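Local coordinates for heme-binding protein A (Haemophilus parasuis 29755, PDB 3TPA), which probably binds glutathione as the extracellular solute-binding protein of an ABC transporter, despite a name that refers to heme, at residues 23-28 with 117-122; 443-448 with 466-471; 304-309 with 480-485. The protein carries 1 engineered substitution. All blocks are in the same frame, centred on the assembly; numbering follows the deposited sequence.

Interaction 1: residues 23-28 with 117-122; sequences PAITND and GTYFYF
Asn27 lies across the Phe120 ring in a CH-pi contact. Its CB stands over one face, 3.6 Å from the centroid of the Phe120 ring and 28° off the normal, displaced toward the rim. With CG anti to its own backbone N, the amide of Asn27 carries on over the same ring, its plane tilted by 35°, and ND2 of Asn27 comes to 3.5 Å from CZ of Phe120. Thr118 CB covers the opposite face, so the ring is sandwiched between Asn27 and Thr118 of its own segment.

Apolar packing centres on Ile25. A chi1 of 59° sets its CG1 between backbone N and carbonyl carbon and swings CG2 the other way, to 3.5 Å from CE1 of Tyr119. The same CG2 rests 3.7 Å from CA of Gly117, which has no side chain to keep it off. Beside it, CA of Ile25 makes a CH...O contact of 3.4 Å with the carbonyl O of Thr118.

The polar link is made by water. Tyr119 is the N-cap of the helix that follows and the centre of an inverse gamma turn. Phe122 N donates a hydrogen bond to water 1 at 2.8 Å, and Tyr121 N donates one to water 2 at 3.0 Å. Both waters lie within bonding distance of Ala24 O, and water 2 also of Thr26 O, though they have more acceptors than protons. Water 3 takes the N-H of Thr118 and donates to Ile25 O. Thr26 O itself lies in the plane of the Tyr121 ring, at its edge.

The loop after strand 9-14 is thus packed against the start of helix 120-124. Helix 94-105 packs against it through Gln104, which touches Ala24 and Tyr119, while Trp124 and Phe32 meet the Tyr121 ring.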
ATOM      1  N   PRO A  23       3.321  -8.418  12.953  1.00 16.98           N
ATOM      2  CA  PRO A  23       2.957  -8.143  11.554  1.00 19.61           C
ATOM      3  C   PRO A  23       2.026  -9.151  10.911  1.00 13.24           C
ATOM      4  O   PRO A  23       1.217  -8.737  10.094  1.00 18.63           O
ATOM      5  CB  PRO A  23       4.310  -8.118  10.806  1.00 15.68           C
ATOM      6  CG  PRO A  23       5.337  -8.558  11.781  1.00 19.45           C
ATOM      7  CD  PRO A  23       4.777  -8.356  13.163  1.00 21.05           C
ATOM      8  N   ALA A  24       2.118 -10.437  11.247  1.00 13.76           N
ATOM      9  CA  ALA A  24       1.262 -11.430  10.595  1.00 14.55           C
ATOM     10  C   ALA A  24      -0.232 -11.130  10.797  1.00 18.10           C
ATOM     11  O   ALA A  24      -1.064 -11.443   9.938  1.00 18.41           O
ATOM     12  CB  ALA A  24       1.589 -12.845  11.101  1.00 17.32           C
ATOM     13  N   ILE A  25      -0.572 -10.527  11.931  1.00 14.87           N
ATOM     14  CA  ILE A  25      -1.988 -10.352  12.298  1.00 20.79           C
ATOM     15  C   ILE A  25      -2.453  -8.903  12.376  1.00 22.13           C
ATOM     16  O   ILE A  25      -3.414  -8.589  13.064  1.00 22.33           O
ATOM     17  CB  ILE A  25      -2.333 -11.058  13.634  1.00 23.29           C
ATOM     18  CG1 ILE A  25      -1.477 -10.504  14.771  1.00 24.17           C
ATOM     19  CG2 ILE A  25      -2.112 -12.561  13.518  1.00 24.68           C
ATOM     20  CD1 ILE A  25      -1.891 -10.988  16.156  1.00 27.62           C
ATOM     21  N   THR A  26      -1.774  -8.034  11.645  1.00 21.57           N
ATOM     22  CA  THR A  26      -2.040  -6.612  11.700  1.00 23.35           C
ATOM     23  C   THR A  26      -2.967  -6.190  10.584  1.00 29.53           C
ATOM     24  O   THR A  26      -2.836  -6.647   9.452  1.00 26.64           O
ATOM     25  CB  THR A  26      -0.747  -5.821  11.570  1.00 26.09           C
ATOM     26  OG1 THR A  26       0.040  -6.017  12.746  1.00 28.92           O
ATOM     27  CG2 THR A  26      -1.040  -4.337  11.396  1.00 32.54           C
ATOM     28  N   ASN A  27      -3.894  -5.303  10.926  1.00 34.45           N
ATOM     29  CA  ASN A  27      -4.902  -4.789  10.012  1.00 42.26           C
ATOM     30  C   ASN A  27      -4.497  -3.399   9.581  1.00 40.11           C
ATOM     31  O   ASN A  27      -4.585  -3.039   8.408  1.00 37.38           O
ATOM     32  CB  ASN A  27      -6.241  -4.716  10.747  1.00 55.90           C
ATOM     33  CG  ASN A  27      -7.361  -4.158   9.886  1.00 69.28           C
ATOM     34  OD1 ASN A  27      -7.126  -3.579   8.825  1.00 74.59           O
ATOM     35  ND2 ASN A  27      -8.593  -4.320  10.354  1.00 74.90           N
ATOM     36  N   ASP A  28      -4.059  -2.628  10.569  1.00 43.11           N
ATOM     37  CA  ASP A  28      -3.669  -1.239  10.410  1.00 45.69           C
ATOM     38  C   ASP A  28      -2.206  -1.123  10.002  1.00 38.46           C
ATOM     39  O   ASP A  28      -1.320  -1.331  10.818  1.00 35.68           O
ATOM     40  CB  ASP A  28      -3.896  -0.522  11.747  1.00 52.68           C
ATOM     41  CG  ASP A  28      -3.512   0.935  11.697  1.00 59.34           C
ATOM     42  OD1 ASP A  28      -4.240   1.709  11.043  1.00 65.03           O
ATOM     43  OD2 ASP A  28      -2.491   1.304  12.314  1.00 58.12           O
ATOM     44  N   GLY A 117      -5.892 -14.294  16.224  1.00 42.93           N
ATOM     45  CA  GLY A 117      -5.323 -13.612  15.077  1.00 41.68           C
ATOM     46  C   GLY A 117      -6.115 -13.759  13.790  1.00 33.58           C
ATOM     47  O   GLY A 117      -6.745 -14.789  13.550  1.00 33.13           O
ATOM     48  N   THR A 118      -6.057 -12.714  12.965  1.00 28.65           N
ATOM     49  CA  THR A 118      -6.711 -12.667  11.662  1.00 24.65           C
ATOM     50  C   THR A 118      -5.666 -12.279  10.627  1.00 26.56           C
ATOM     51  O   THR A 118      -4.940 -11.301  10.810  1.00 26.70           O
ATOM     52  CB  THR A 118      -7.766 -11.585  11.655  1.00 35.31           C
ATOM     53  OG1 THR A 118      -7.194 -10.408  12.228  1.00 43.38           O
ATOM     54  CG2 THR A 118      -8.971 -11.994  12.503  1.00 36.22           C
ATOM     55  N   TYR A 119      -5.600 -13.019   9.527  1.00 23.64           N
ATOM     56  CA  TYR A 119      -4.499 -12.835   8.593  1.00 20.79           C
ATOM     57  C   TYR A 119      -4.936 -11.954   7.442  1.00 23.11           C
ATOM     58  O   TYR A 119      -5.046 -12.391   6.292  1.00 22.78           O
ATOM     59  CB  TYR A 119      -3.931 -14.198   8.186  1.00 13.05           C
ATOM     60  CG  TYR A 119      -3.550 -14.934   9.446  1.00 16.41           C
ATOM     61  CD1 TYR A 119      -2.371 -14.624  10.116  1.00 17.17           C
ATOM     62  CD2 TYR A 119      -4.396 -15.897  10.007  1.00 16.39           C
ATOM     63  CE1 TYR A 119      -2.022 -15.257  11.305  1.00 19.82           C
ATOM     64  CE2 TYR A 119      -4.058 -16.531  11.202  1.00 23.40           C
ATOM     65  CZ  TYR A 119      -2.866 -16.207  11.841  1.00 20.94           C
ATOM     66  OH  TYR A 119      -2.509 -16.826  13.021  1.00 22.55           O
ATOM     67  N   PHE A 120      -5.187 -10.694   7.795  1.00 20.42           N
ATOM     68  CA  PHE A 120      -5.727  -9.716   6.875  1.00 24.09           C
ATOM     69  C   PHE A 120      -4.942  -9.654   5.579  1.00 16.70           C
ATOM     70  O   PHE A 120      -5.516  -9.593   4.515  1.00 20.50           O
ATOM     71  CB  PHE A 120      -5.710  -8.311   7.496  1.00 30.65           C
ATOM     72  CG  PHE A 120      -6.629  -8.146   8.662  1.00 39.04           C
ATOM     73  CD1 PHE A 120      -8.003  -8.089   8.474  1.00 40.64           C
ATOM     74  CD2 PHE A 120      -6.120  -8.030   9.948  1.00 38.81           C
ATOM     75  CE1 PHE A 120      -8.851  -7.937   9.551  1.00 39.97           C
ATOM     76  CE2 PHE A 120      -6.961  -7.867  11.024  1.00 37.83           C
ATOM     77  CZ  PHE A 120      -8.330  -7.822  10.826  1.00 40.84           C
ATOM     78  N   TYR A 121      -3.622  -9.607   5.671  1.00 17.24           N
ATOM     79  CA  TYR A 121      -2.821  -9.387   4.477  1.00 16.98           C
ATOM     80  C   TYR A 121      -2.697 -10.670   3.659  1.00 21.64           C
ATOM     81  O   TYR A 121      -2.775 -10.650   2.428  1.00 17.77           O
ATOM     82  CB  TYR A 121      -1.458  -8.778   4.830  1.00 21.92           C
ATOM     83  CG  TYR A 121      -1.446  -7.264   4.779  1.00 22.25           C
ATOM     84  CD1 TYR A 121      -1.755  -6.508   5.894  1.00 22.21           C
ATOM     85  CD2 TYR A 121      -1.127  -6.596   3.610  1.00 24.31           C
ATOM     86  CE1 TYR A 121      -1.749  -5.131   5.844  1.00 26.46           C
ATOM     87  CE2 TYR A 121      -1.121  -5.208   3.550  1.00 24.76           C
ATOM     88  CZ  TYR A 121      -1.434  -4.484   4.673  1.00 30.19           C
ATOM     89  OH  TYR A 121      -1.432  -3.102   4.621  1.00 35.38           O
ATOM     90  N   PHE A 122      -2.524 -11.800   4.337  1.00 18.86           N
ATOM     91  CA  PHE A 122      -2.500 -13.076   3.628  1.00 16.98           C
ATOM     92  C   PHE A 122      -3.693 -13.163   2.661  1.00 24.26           C
ATOM     93  O   PHE A 122      -3.547 -13.561   1.499  1.00 17.66           O
ATOM     94  CB  PHE A 122      -2.523 -14.229   4.635  1.00 25.38           C
ATOM     95  CG  PHE A 122      -2.238 -15.580   4.029  1.00 24.21           C
ATOM     96  CD1 PHE A 122      -0.929 -16.009   3.834  1.00 25.30           C
ATOM     97  CD2 PHE A 122      -3.270 -16.428   3.677  1.00 22.92           C
ATOM     98  CE1 PHE A 122      -0.665 -17.262   3.281  1.00 22.05           C
ATOM     99  CE2 PHE A 122      -3.008 -17.692   3.115  1.00 19.79           C
ATOM    100  CZ  PHE A 122      -1.709 -18.101   2.921  1.00 19.79           C
TER
HETATM  101  O   HOH W   1      -1.750 -11.855   7.065  1.00 12.93           O
HETATM  102  O   HOH W   2      -2.134  -9.095   8.260  1.00 20.42           O
HETATM  103  O   HOH W   3      -5.513 -10.111  14.348  1.00 36.26           O

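Interaction 2: residues 443-448 with 466-471; sequences EKFEAL and QQAVEI
Phe445 turns the edge of its ring to the backbone of Ala468, the carbonyl O lying in the ring plane at 3.2 Å from CD1 of Phe445. The same side of the ring touches the Ala468 methyl, while CB of Phe445 meets CG2 of Ile471 at 4.0 Å. Ile471 works with both branches: CG2 is anti to its backbone N and goes to Phe445, whereas CG1 (chi1 -69°) carries CD1 to the aliphatic part of Lys444. There the two chains meet at about a right angle, with CD1 of Ile471 3.7 Å from CG of Lys444. Leu448 points toward the partner helix, its CD1 set 3.6 Å from N of Ala468 and its CD2 against OE1 of Gln467, whose extended chain it meets nearly crosswise.

The segments of helices 443-453 and 458-475 pack with axes 9.1 Å apart and 154° between directions, as an antiparallel helical hairpin, with the small Ala468 against Phe445 and Leu448. Trp440 meets the Phe445 ring edge-to-face, and Phe427 and Phe472 also touch Phe445.

On the solvent-exposed side, Lys444 NZ and Gln467 OE1 share only a weak water bridge, so shape and apolar burial probably carry the contact.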
ATOM      1  N   GLU A 443     -11.812  -7.828 -24.053  1.00 18.12           N
ATOM      2  CA  GLU A 443     -11.209  -9.138 -24.244  1.00 18.24           C
ATOM      3  C   GLU A 443      -9.708  -9.036 -24.377  1.00 15.36           C
ATOM      4  O   GLU A 443      -8.989  -9.780 -23.736  1.00 17.73           O
ATOM      5  CB  GLU A 443     -11.801  -9.840 -25.461  1.00 17.65           C
ATOM      6  CG  GLU A 443     -11.175 -11.198 -25.746  1.00 32.27           C
ATOM      7  CD  GLU A 443     -11.942 -11.971 -26.802  1.00 43.21           C
ATOM      8  OE1 GLU A 443     -12.812 -11.361 -27.465  1.00 40.59           O
ATOM      9  OE2 GLU A 443     -11.683 -13.186 -26.959  1.00 48.59           O
ATOM     10  N   LYS A 444      -9.243  -8.098 -25.195  1.00 14.17           N
ATOM     11  CA  LYS A 444      -7.814  -7.916 -25.420  1.00 15.77           C
ATOM     12  C   LYS A 444      -7.113  -7.414 -24.177  1.00 15.09           C
ATOM     13  O   LYS A 444      -6.033  -7.887 -23.829  1.00 14.10           O
ATOM     14  CB  LYS A 444      -7.555  -6.937 -26.577  1.00 19.35           C
ATOM     15  CG  LYS A 444      -6.066  -6.697 -26.835  1.00 34.75           C
ATOM     16  CD  LYS A 444      -5.311  -7.996 -27.164  1.00 44.88           C
ATOM     17  CE  LYS A 444      -3.892  -7.691 -27.652  1.00 50.41           C
ATOM     18  NZ  LYS A 444      -3.100  -8.901 -28.028  1.00 52.30           N
ATOM     19  N   PHE A 445      -7.736  -6.438 -23.523  1.00 17.74           N
ATOM     20  CA  PHE A 445      -7.219  -5.861 -22.286  1.00 16.89           C
ATOM     21  C   PHE A 445      -7.034  -6.980 -21.254  1.00 17.72           C
ATOM     22  O   PHE A 445      -5.986  -7.085 -20.620  1.00 16.35           O
ATOM     23  CB  PHE A 445      -8.176  -4.766 -21.774  1.00 16.13           C
ATOM     24  CG  PHE A 445      -7.839  -4.253 -20.399  1.00 14.38           C
ATOM     25  CD1 PHE A 445      -7.044  -3.124 -20.238  1.00 15.25           C
ATOM     26  CD2 PHE A 445      -8.298  -4.909 -19.272  1.00 11.08           C
ATOM     27  CE1 PHE A 445      -6.706  -2.657 -18.980  1.00  8.77           C
ATOM     28  CE2 PHE A 445      -7.976  -4.449 -18.015  1.00 17.85           C
ATOM     29  CZ  PHE A 445      -7.178  -3.318 -17.868  1.00 15.91           C
ATOM     30  N   GLU A 446      -8.043  -7.829 -21.103  1.00 11.54           N
ATOM     31  CA  GLU A 446      -7.978  -8.899 -20.099  1.00 13.04           C
ATOM     32  C   GLU A 446      -6.855  -9.892 -20.417  1.00 19.79           C
ATOM     33  O   GLU A 446      -6.225 -10.438 -19.504  1.00 21.16           O
ATOM     34  CB  GLU A 446      -9.327  -9.639 -19.999  1.00 17.66           C
ATOM     35  CG  GLU A 446      -9.427 -10.636 -18.833  1.00 21.23           C
ATOM     36  CD  GLU A 446      -9.860  -9.981 -17.527  1.00 25.00           C
ATOM     37  OE1 GLU A 446     -10.755  -9.107 -17.541  1.00 22.82           O
ATOM     38  OE2 GLU A 446      -9.308 -10.342 -16.474  1.00 25.26           O
ATOM     39  N   ALA A 447      -6.617 -10.147 -21.707  1.00 18.50           N
ATOM     40  CA  ALA A 447      -5.548 -11.053 -22.122  1.00 17.25           C
ATOM     41  C   ALA A 447      -4.172 -10.470 -21.824  1.00 17.08           C
ATOM     42  O   ALA A 447      -3.265 -11.189 -21.391  1.00 11.85           O
ATOM     43  CB  ALA A 447      -5.674 -11.405 -23.619  1.00 21.34           C
ATOM     44  N   LEU A 448      -4.013  -9.164 -22.051  1.00 11.88           N
ATOM     45  CA  LEU A 448      -2.760  -8.500 -21.705  1.00 14.16           C
ATOM     46  C   LEU A 448      -2.481  -8.568 -20.198  1.00 18.89           C
ATOM     47  O   LEU A 448      -1.338  -8.760 -19.789  1.00 14.08           O
ATOM     48  CB  LEU A 448      -2.742  -7.042 -22.170  1.00 14.91           C
ATOM     49  CG  LEU A 448      -2.754  -6.827 -23.682  1.00 17.45           C
ATOM     50  CD1 LEU A 448      -2.971  -5.363 -24.002  1.00 19.12           C
ATOM     51  CD2 LEU A 448      -1.440  -7.322 -24.284  1.00 19.29           C
ATOM     52  N   GLN A 466       1.713  -1.011 -20.709  1.00 13.42           N
ATOM     53  CA  GLN A 466       1.465   0.226 -21.443  1.00 14.60           C
ATOM     54  C   GLN A 466       0.367   0.025 -22.480  1.00 20.72           C
ATOM     55  O   GLN A 466      -0.462   0.910 -22.700  1.00 17.97           O
ATOM     56  CB  GLN A 466       2.737   0.752 -22.097  1.00 17.21           C
ATOM     57  CG  GLN A 466       3.697   1.399 -21.108  1.00 29.77           C
ATOM     58  CD  GLN A 466       4.838   2.125 -21.793  1.00 43.39           C
ATOM     59  OE1 GLN A 466       5.198   1.805 -22.926  1.00 44.93           O
ATOM     60  NE2 GLN A 466       5.405   3.117 -21.113  1.00 44.10           N
ATOM     61  N   GLN A 467       0.378  -1.149 -23.113  1.00 18.07           N
ATOM     62  CA  GLN A 467      -0.624  -1.493 -24.091  1.00 17.69           C
ATOM     63  C   GLN A 467      -1.995  -1.626 -23.461  1.00 14.56           C
ATOM     64  O   GLN A 467      -2.980  -1.123 -24.015  1.00 11.50           O
ATOM     65  CB  GLN A 467      -0.267  -2.795 -24.807  1.00 21.53           C
ATOM     66  CG  GLN A 467       0.891  -2.669 -25.763  1.00 33.50           C
ATOM     67  CD  GLN A 467       1.135  -3.932 -26.556  1.00 39.81           C
ATOM     68  OE1 GLN A 467       0.398  -4.910 -26.440  1.00 36.79           O
ATOM     69  NE2 GLN A 467       2.169  -3.909 -27.383  1.00 46.55           N
ATOM     70  N   ALA A 468      -2.070  -2.319 -22.327  1.00 11.20           N
ATOM     71  CA  ALA A 468      -3.341  -2.454 -21.593  1.00 11.97           C
ATOM     72  C   ALA A 468      -3.906  -1.102 -21.166  1.00 17.50           C
ATOM     73  O   ALA A 468      -5.104  -0.851 -21.287  1.00 15.15           O
ATOM     74  CB  ALA A 468      -3.159  -3.339 -20.363  1.00 13.46           C
ATOM     75  N   VAL A 469      -3.042  -0.236 -20.643  1.00 16.45           N
ATOM     76  CA  VAL A 469      -3.492   1.080 -20.186  1.00 12.32           C
ATOM     77  C   VAL A 469      -4.005   1.945 -21.354  1.00 10.38           C
ATOM     78  O   VAL A 469      -4.968   2.668 -21.209  1.00 15.47           O
ATOM     79  CB  VAL A 469      -2.400   1.807 -19.367  1.00 14.29           C
ATOM     80  CG1 VAL A 469      -2.751   3.273 -19.187  1.00 12.31           C
ATOM     81  CG2 VAL A 469      -2.246   1.127 -18.016  1.00 16.05           C
ATOM     82  N   GLU A 470      -3.401   1.839 -22.532  1.00 14.83           N
ATOM     83  CA  GLU A 470      -3.888   2.595 -23.690  0.52 18.54           C
ATOM     84  C   GLU A 470      -5.313   2.173 -24.065  1.00 19.59           C
ATOM     85  O   GLU A 470      -6.144   2.999 -24.448  1.00 17.68           O
ATOM     86  CB  GLU A 470      -2.939   2.434 -24.883  0.52 17.15           C
ATOM     87  CG  GLU A 470      -1.601   3.155 -24.719  0.52 22.32           C
ATOM     88  CD  GLU A 470      -1.543   4.491 -25.452  0.52 22.97           C
ATOM     89  OE1 GLU A 470      -2.591   4.971 -25.931  0.52 24.90           O
ATOM     90  OE2 GLU A 470      -0.437   5.067 -25.552  0.52 25.10           O
ATOM     91  N   ILE A 471      -5.605   0.883 -23.945  1.00 17.13           N
ATOM     92  CA  ILE A 471      -6.957   0.393 -24.224  1.00 14.12           C
ATOM     93  C   ILE A 471      -7.947   0.909 -23.178  1.00 13.59           C
ATOM     94  O   ILE A 471      -9.027   1.434 -23.506  1.00 14.13           O
ATOM     95  CB  ILE A 471      -7.013  -1.150 -24.278  1.00 19.06           C
ATOM     96  CG1 ILE A 471      -6.278  -1.679 -25.517  1.00 16.21           C
ATOM     97  CG2 ILE A 471      -8.466  -1.641 -24.250  1.00 13.70           C
ATOM     98  CD1 ILE A 471      -6.053  -3.200 -25.503  1.00 14.62           C
TER
HETATM   99  O   HOH W   4      -1.179  -6.720 -28.925  1.00 46.29           O

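Interaction 3: residues 304-309 with 480-485; sequences AVYQGG and PFAHSI
A chi1 of -64° sets Tyr306 CG anti to the carbonyl carbon and places its ring against strand 478-491, where the end of the side chain meets Phe481 and Ala482. Phe481 has its CG between the backbone N and the carbonyl carbon, a torsion that brings CE1 up to the phenol. The two side chains run at about a right angle, with CE1 of Phe481 near the plane of the Tyr306 ring, at its edge, and 3.7 Å from OH of Tyr306. Ala482 CB packs obliquely on the same end of the ring, 3.5 Å from OH of Tyr306. That hydroxyl is hydrogen-bonded to Ser364 O.

Phe481 and Ala482 both face Ala272 of strand 261-276 in a classic beta bulge. Across from them, helix 298-306 ends in a type I' turn from Tyr306 to Gly309, closed by the bond from Gly309 N to Tyr306 O (2.7 Å) and leading directly into edge strand 310-312, antiparallel to 478-491.

Gly309 O receives the N-H of Ile485 at 3.1 Å between N and O. The bond is fairly straight (161° at the hydrogen), although the donor lies 60° out of the carbonyl plane. CD1 of Ile485 also lies 3.7 Å from O of Gly308.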
ATOM      1  N   ALA A 304      -8.350  22.436  -4.991  1.00 19.12           N
ATOM      2  CA  ALA A 304      -9.333  22.636  -3.923  1.00 21.29           C
ATOM      3  C   ALA A 304      -9.326  21.554  -2.845  1.00 25.55           C
ATOM      4  O   ALA A 304      -9.441  21.849  -1.655  1.00 27.01           O
ATOM      5  CB  ALA A 304     -10.723  22.745  -4.512  1.00 22.11           C
ATOM      6  N   VAL A 305      -9.213  20.301  -3.262  1.00 20.16           N
ATOM      7  CA  VAL A 305      -9.376  19.180  -2.341  1.00 20.00           C
ATOM      8  C   VAL A 305      -8.123  18.815  -1.527  1.00 21.83           C
ATOM      9  O   VAL A 305      -8.214  18.580  -0.329  1.00 15.84           O
ATOM     10  CB  VAL A 305      -9.880  17.945  -3.086  1.00 20.36           C
ATOM     11  CG1 VAL A 305      -9.860  16.710  -2.177  1.00 25.71           C
ATOM     12  CG2 VAL A 305     -11.275  18.211  -3.638  1.00 18.45           C
ATOM     13  N   TYR A 306      -6.960  18.762  -2.175  1.00 20.94           N
ATOM     14  CA  TYR A 306      -5.760  18.236  -1.510  1.00 19.37           C
ATOM     15  C   TYR A 306      -4.883  19.297  -0.856  1.00 24.89           C
ATOM     16  O   TYR A 306      -3.900  18.975  -0.197  1.00 25.72           O
ATOM     17  CB  TYR A 306      -4.927  17.377  -2.468  1.00 18.61           C
ATOM     18  CG  TYR A 306      -5.649  16.128  -2.936  1.00 18.80           C
ATOM     19  CD1 TYR A 306      -5.367  14.881  -2.392  1.00 15.82           C
ATOM     20  CD2 TYR A 306      -6.606  16.204  -3.938  1.00 17.41           C
ATOM     21  CE1 TYR A 306      -6.045  13.736  -2.836  1.00 18.38           C
ATOM     22  CE2 TYR A 306      -7.278  15.094  -4.375  1.00 10.95           C
ATOM     23  CZ  TYR A 306      -6.998  13.860  -3.832  1.00 14.82           C
ATOM     24  OH  TYR A 306      -7.691  12.755  -4.300  1.00 16.53           O
ATOM     25  N   GLN A 307      -5.245  20.556  -1.056  1.00 26.93           N
ATOM     26  CA  GLN A 307      -4.528  21.671  -0.449  0.53 26.85           C
ATOM     27  C   GLN A 307      -3.011  21.499  -0.538  1.00 27.43           C
ATOM     28  O   GLN A 307      -2.288  21.718   0.455  1.00 26.64           O
ATOM     29  CB  GLN A 307      -4.961  21.831   1.005  0.53 28.89           C
ATOM     30  CG  GLN A 307      -6.453  22.081   1.156  0.53 34.30           C
ATOM     31  CD  GLN A 307      -6.860  22.306   2.595  0.53 34.29           C
ATOM     32  OE1 GLN A 307      -6.793  23.424   3.101  0.53 35.03           O
ATOM     33  NE2 GLN A 307      -7.284  21.240   3.263  0.53 31.18           N
ATOM     34  N   GLY A 308      -2.544  21.101  -1.718  1.00 21.74           N
ATOM     35  CA  GLY A 308      -1.133  20.915  -2.003  1.00 20.97           C
ATOM     36  C   GLY A 308      -0.652  19.479  -1.863  1.00 24.06           C
ATOM     37  O   GLY A 308       0.380  19.102  -2.422  1.00 24.05           O
ATOM     38  N   GLY A 309      -1.393  18.671  -1.109  1.00 20.86           N
ATOM     39  CA  GLY A 309      -0.978  17.303  -0.828  1.00 17.35           C
ATOM     40  C   GLY A 309      -1.486  16.289  -1.828  1.00 16.45           C
ATOM     41  O   GLY A 309      -1.970  15.220  -1.456  1.00 20.47           O
ATOM     42  N   PRO A 480      -9.574   8.925 -13.882  1.00 16.23           N
ATOM     43  CA  PRO A 480      -8.550   9.185 -12.864  1.00 15.30           C
ATOM     44  C   PRO A 480      -8.365  10.680 -12.690  1.00 19.04           C
ATOM     45  O   PRO A 480      -8.364  11.393 -13.687  1.00 17.36           O
ATOM     46  CB  PRO A 480      -7.284   8.588 -13.493  1.00 14.89           C
ATOM     47  CG  PRO A 480      -7.820   7.500 -14.440  1.00 10.14           C
ATOM     48  CD  PRO A 480      -9.020   8.190 -15.036  1.00 15.91           C
ATOM     49  N   PHE A 481      -8.227  11.157 -11.457  1.00 15.43           N
ATOM     50  CA  PHE A 481      -7.883  12.566 -11.264  1.00 13.36           C
ATOM     51  C   PHE A 481      -6.730  12.892 -10.297  1.00 17.39           C
ATOM     52  O   PHE A 481      -6.116  13.944 -10.425  1.00 16.95           O
ATOM     53  CB  PHE A 481      -9.130  13.413 -10.943  1.00 15.19           C
ATOM     54  CG  PHE A 481      -9.821  13.045  -9.645  1.00 13.22           C
ATOM     55  CD1 PHE A 481      -9.338  13.513  -8.427  1.00  9.97           C
ATOM     56  CD2 PHE A 481     -10.980  12.263  -9.654  1.00 16.23           C
ATOM     57  CE1 PHE A 481      -9.974  13.189  -7.229  1.00 12.90           C
ATOM     58  CE2 PHE A 481     -11.637  11.935  -8.460  1.00 16.95           C
ATOM     59  CZ  PHE A 481     -11.121  12.398  -7.240  1.00 14.56           C
ATOM     60  N   ALA A 482      -6.425  12.021  -9.337  1.00  9.24           N
ATOM     61  CA  ALA A 482      -5.368  12.361  -8.383  1.00  8.07           C
ATOM     62  C   ALA A 482      -4.639  11.171  -7.793  1.00 14.27           C
ATOM     63  O   ALA A 482      -5.196  10.069  -7.653  1.00 15.91           O
ATOM     64  CB  ALA A 482      -5.929  13.210  -7.253  1.00 14.83           C
ATOM     65  N   HIS A 483      -3.379  11.407  -7.463  1.00  8.00           N
ATOM     66  CA  HIS A 483      -2.667  10.576  -6.518  1.00 13.04           C
ATOM     67  C   HIS A 483      -2.419  11.446  -5.287  1.00 16.86           C
ATOM     68  O   HIS A 483      -2.183  12.646  -5.408  1.00 16.35           O
ATOM     69  CB  HIS A 483      -1.315  10.139  -7.081  1.00 11.45           C
ATOM     70  CG  HIS A 483      -1.385   9.586  -8.474  1.00  9.43           C
ATOM     71  ND1 HIS A 483      -2.001   8.395  -8.763  1.00 13.54           N
ATOM     72  CD2 HIS A 483      -0.909  10.067  -9.642  1.00 11.81           C
ATOM     73  CE1 HIS A 483      -1.895   8.150 -10.062  1.00 19.44           C
ATOM     74  NE2 HIS A 483      -1.234   9.145 -10.616  1.00 16.54           N
ATOM     75  N   SER A 484      -2.478  10.864  -4.098  1.00 13.66           N
ATOM     76  CA  SER A 484      -2.185  11.679  -2.917  1.00 15.10           C
ATOM     77  C   SER A 484      -0.672  11.795  -2.797  1.00 19.27           C
ATOM     78  O   SER A 484       0.071  11.021  -3.414  1.00 17.81           O
ATOM     79  CB  SER A 484      -2.776  11.051  -1.657  1.00 18.91           C
ATOM     80  OG  SER A 484      -1.983   9.948  -1.240  1.00 22.11           O
ATOM     81  N   ILE A 485      -0.216  12.780  -2.031  1.00 18.50           N
ATOM     82  CA  ILE A 485       1.200  12.889  -1.707  1.00 18.85           C
ATOM     83  C   ILE A 485       1.447  12.489  -0.260  1.00 23.37           C
ATOM     84  O   ILE A 485       0.732  12.926   0.634  1.00 25.08           O
ATOM     85  CB  ILE A 485       1.722  14.312  -1.906  1.00 19.57           C
ATOM     86  CG1 ILE A 485       1.778  14.649  -3.393  1.00 18.62           C
ATOM     87  CG2 ILE A 485       3.113  14.448  -1.285  1.00 16.93           C
ATOM     88  CD1 ILE A 485       2.152  16.083  -3.696  1.00 23.60           C
TER

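Overall arrangement
Interactions 2 and 3 are linked through consecutive elements: helix 458-475, which supplies 466-471, is followed directly by strand 478-491, which supplies 480-485. Their nearest atoms are about 8 Å apart and their centres 27 Å. Along the chain, interaction 2 falls wholly between the two segments of interaction 3. Interaction 1 is formed much earlier in the sequence and lies across the chain's centre from interaction 3, with centres 29 Å apart and nearest atoms about 14 Å apart. From interaction 2 its centre is 33 Å away. None of the three touches another. They therefore sample separate regions of this single-chain solute-binding protein.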